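Local coordinates for protein OXA-46 oxacillinase (Pseudomonas aeruginosa, PDB 3IF6) that probably hydrolyses the amide bond of beta-lactam antibiotics as a class D serine beta-lactamase, giving substituted beta-amino acids, at residues 43-48 / 56-61. Residues are numbered along the deposited sequence; the frame is centred on the assembly and turned at random.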
ATOM      1  N   ALA A  43       5.708 -25.639 -10.221  1.00 23.40           N
ATOM      2  CA  ALA A  43       6.880 -25.374  -9.452  1.00 23.97           C
ATOM      3  C   ALA A  43       6.562 -24.165  -8.531  1.00 25.04           C
ATOM      4  O   ALA A  43       5.589 -23.447  -8.782  1.00 26.22           O
ATOM      5  CB  ALA A  43       8.040 -25.021 -10.417  1.00 23.15           C
ATOM      6  N   ILE A  44       7.376 -23.927  -7.501  1.00 24.85           N
ATOM      7  CA  ILE A  44       7.304 -22.681  -6.756  1.00 26.23           C
ATOM      8  C   ILE A  44       8.693 -22.334  -6.213  1.00 27.30           C
ATOM      9  O   ILE A  44       9.444 -23.225  -5.808  1.00 28.33           O
ATOM     10  CB  ILE A  44       6.260 -22.748  -5.578  1.00 26.07           C
ATOM     11  CG1 ILE A  44       6.087 -21.376  -4.906  1.00 24.24           C
ATOM     12  CG2 ILE A  44       6.702 -23.795  -4.553  1.00 27.33           C
ATOM     13  CD1 ILE A  44       4.827 -21.203  -3.996  1.00 24.27           C
ATOM     14  N   VAL A  45       9.015 -21.045  -6.190  1.00 27.30           N
ATOM     15  CA  VAL A  45      10.177 -20.574  -5.502  1.00 27.93           C
ATOM     16  C   VAL A  45       9.684 -19.640  -4.416  1.00 29.69           C
ATOM     17  O   VAL A  45       8.982 -18.682  -4.701  1.00 30.83           O
ATOM     18  CB  VAL A  45      11.145 -19.801  -6.439  1.00 27.57           C
ATOM     19  CG1 VAL A  45      12.438 -19.458  -5.706  1.00 25.97           C
ATOM     20  CG2 VAL A  45      11.436 -20.608  -7.723  1.00 27.22           C
ATOM     21  N   ILE A  46      10.035 -19.911  -3.161  1.00 30.79           N
ATOM     22  CA  ILE A  46       9.861 -18.892  -2.165  1.00 31.32           C
ATOM     23  C   ILE A  46      11.216 -18.416  -1.646  1.00 31.62           C
ATOM     24  O   ILE A  46      12.111 -19.212  -1.503  1.00 32.59           O
ATOM     25  CB  ILE A  46       8.786 -19.231  -1.019  1.00 31.72           C
ATOM     26  CG1 ILE A  46       9.419 -19.883   0.177  1.00 33.26           C
ATOM     27  CG2 ILE A  46       7.516 -19.972  -1.502  1.00 28.50           C
ATOM     28  CD1 ILE A  46       9.544 -18.923   1.288  1.00 35.26           C
ATOM     29  N   ALA A  47      11.365 -17.108  -1.426  1.00 31.73           N
ATOM     30  CA  ALA A  47      12.532 -16.516  -0.794  1.00 31.57           C
ATOM     31  C   ALA A  47      12.104 -15.836   0.505  1.00 32.12           C
ATOM     32  O   ALA A  47      11.506 -14.743   0.508  1.00 31.14           O
ATOM     33  CB  ALA A  47      13.199 -15.517  -1.732  1.00 31.57           C
ATOM     34  N   ASP A  48      12.419 -16.494   1.610  1.00 33.38           N
ATOM     35  CA  ASP A  48      12.055 -16.021   2.943  1.00 34.69           C
ATOM     36  C   ASP A  48      13.135 -15.111   3.512  1.00 35.61           C
ATOM     37  O   ASP A  48      14.186 -15.585   3.923  1.00 36.64           O
ATOM     38  CB  ASP A  48      11.853 -17.228   3.841  1.00 34.21           C
ATOM     39  CG  ASP A  48      11.154 -16.900   5.132  1.00 34.41           C
ATOM     40  OD1 ASP A  48      11.233 -15.753   5.641  1.00 33.53           O
ATOM     41  OD2 ASP A  48      10.509 -17.830   5.647  1.00 36.38           O
ATOM     42  N   LEU A  56      16.337 -19.953   0.271  1.00 38.28           N
ATOM     43  CA  LEU A  56      15.677 -20.017  -1.018  1.00 35.88           C
ATOM     44  C   LEU A  56      15.150 -21.429  -1.091  1.00 34.81           C
ATOM     45  O   LEU A  56      15.926 -22.371  -1.109  1.00 35.12           O
ATOM     46  CB  LEU A  56      16.665 -19.686  -2.147  1.00 35.93           C
ATOM     47  CG  LEU A  56      16.189 -19.418  -3.581  1.00 36.93           C
ATOM     48  CD1 LEU A  56      15.078 -18.324  -3.622  1.00 37.26           C
ATOM     49  CD2 LEU A  56      17.342 -19.026  -4.457  1.00 33.44           C
ATOM     50  N   SER A  57      13.827 -21.566  -1.020  1.00 33.42           N
ATOM     51  CA  SER A  57      13.155 -22.847  -1.100  1.00 32.41           C
ATOM     52  C   SER A  57      12.529 -23.028  -2.481  1.00 32.49           C
ATOM     53  O   SER A  57      12.084 -22.063  -3.120  1.00 31.85           O
ATOM     54  CB  SER A  57      12.126 -23.004   0.020  1.00 32.29           C
ATOM     55  OG  SER A  57      12.745 -22.863   1.306  1.00 31.36           O
ATOM     56  N   VAL A  58      12.540 -24.267  -2.963  1.00 31.75           N
ATOM     57  CA  VAL A  58      12.114 -24.554  -4.314  1.00 30.89           C
ATOM     58  C   VAL A  58      11.391 -25.880  -4.378  1.00 31.25           C
ATOM     59  O   VAL A  58      11.873 -26.867  -3.808  1.00 31.87           O
ATOM     60  CB  VAL A  58      13.293 -24.611  -5.265  1.00 30.67           C
ATOM     61  CG1 VAL A  58      12.813 -24.839  -6.661  1.00 28.10           C
ATOM     62  CG2 VAL A  58      14.104 -23.292  -5.193  1.00 32.19           C
ATOM     63  N   PHE A  59      10.232 -25.892  -5.043  1.00 30.43           N
ATOM     64  CA  PHE A  59       9.635 -27.138  -5.501  1.00 30.63           C
ATOM     65  C   PHE A  59       9.731 -27.236  -7.036  1.00 31.22           C
ATOM     66  O   PHE A  59       9.339 -26.308  -7.748  1.00 29.83           O
ATOM     67  CB  PHE A  59       8.204 -27.376  -4.997  1.00 30.74           C
ATOM     68  CG  PHE A  59       7.633 -28.652  -5.492  1.00 30.78           C
ATOM     69  CD1 PHE A  59       8.106 -29.868  -4.990  1.00 30.49           C
ATOM     70  CD2 PHE A  59       6.693 -28.655  -6.516  1.00 28.79           C
ATOM     71  CE1 PHE A  59       7.635 -31.082  -5.492  1.00 31.63           C
ATOM     72  CE2 PHE A  59       6.191 -29.860  -7.024  1.00 31.95           C
ATOM     73  CZ  PHE A  59       6.655 -31.089  -6.508  1.00 32.01           C
ATOM     74  N   ASP A  60      10.282 -28.371  -7.511  1.00 31.86           N
ATOM     75  CA  ASP A  60      10.775 -28.565  -8.882  1.00 32.35           C
ATOM     76  C   ASP A  60      11.799 -27.530  -9.315  1.00 33.27           C
ATOM     77  O   ASP A  60      11.480 -26.611 -10.089  1.00 33.09           O
ATOM     78  CB  ASP A  60       9.635 -28.613  -9.882  1.00 32.34           C
ATOM     79  CG  ASP A  60       9.969 -29.433 -11.110  1.00 33.74           C
ATOM     80  OD1 ASP A  60      11.113 -29.369 -11.641  1.00 35.58           O
ATOM     81  OD2 ASP A  60       9.055 -30.126 -11.578  1.00 32.45           O
ATOM     82  N   GLN A  61      13.034 -27.678  -8.838  1.00 34.55           N
ATOM     83  CA  GLN A  61      14.154 -26.818  -9.282  1.00 36.69           C
ATOM     84  C   GLN A  61      14.278 -26.658 -10.820  1.00 37.69           C
ATOM     85  O   GLN A  61      14.613 -25.584 -11.336  1.00 38.66           O
ATOM     86  CB  GLN A  61      15.471 -27.336  -8.689  1.00 36.78           C
ATOM     87  CG  GLN A  61      16.724 -26.564  -9.094  1.00 38.67           C
ATOM     88  CD  GLN A  61      16.663 -25.064  -8.783  1.00 41.10           C
ATOM     89  OE1 GLN A  61      16.016 -24.627  -7.821  1.00 39.99           O
ATOM     90  NE2 GLN A  61      17.345 -24.268  -9.613  1.00 42.78           N
TER
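The N-terminal beta hairpin of the class D beta-lactamase sheet pairs strand 42-48 with strand 55-59; segments 43-48 and 56-59 run antiparallel at 172°. I44 and F59 form one hydrogen-bonded pair, F59 N reaching I44 O at 2.9 Å and I44 N reaching F59 O at 3.1 Å. I46 and S57 form the next, I46 N to S57 O and S57 N to I46 O, each 3.0 Å; S57 N meets I46 O almost head-on, whereas I46 N sits 31° out of the carbonyl plane of S57. Between them lies the non-hydrogen-bonded pair V45-V58, where V45 CA directs a C-H at S57 O and V58 CA another at I44 O. V45, A47, L56 and V58 share a face, on which V45, A47 and V58 meet helix 168-180. In L56 CG stands anti to the backbone nitrogen, and the turn about chi2, 53°, swings CD1 to V45 CG1 at 3.5 Å and to A47 CB at 3.9 Å. Past the strand, D60 N-caps helix 61-64 through OD1 to R63 N. I44, I46, S57 and F59 line the other face, S57 OG bonding R28 and the F59 ring stacking on F35. There the I44 and F59 side chains cross at about a right angle, I44 CG2 resting 3.9 Å from F59 CB.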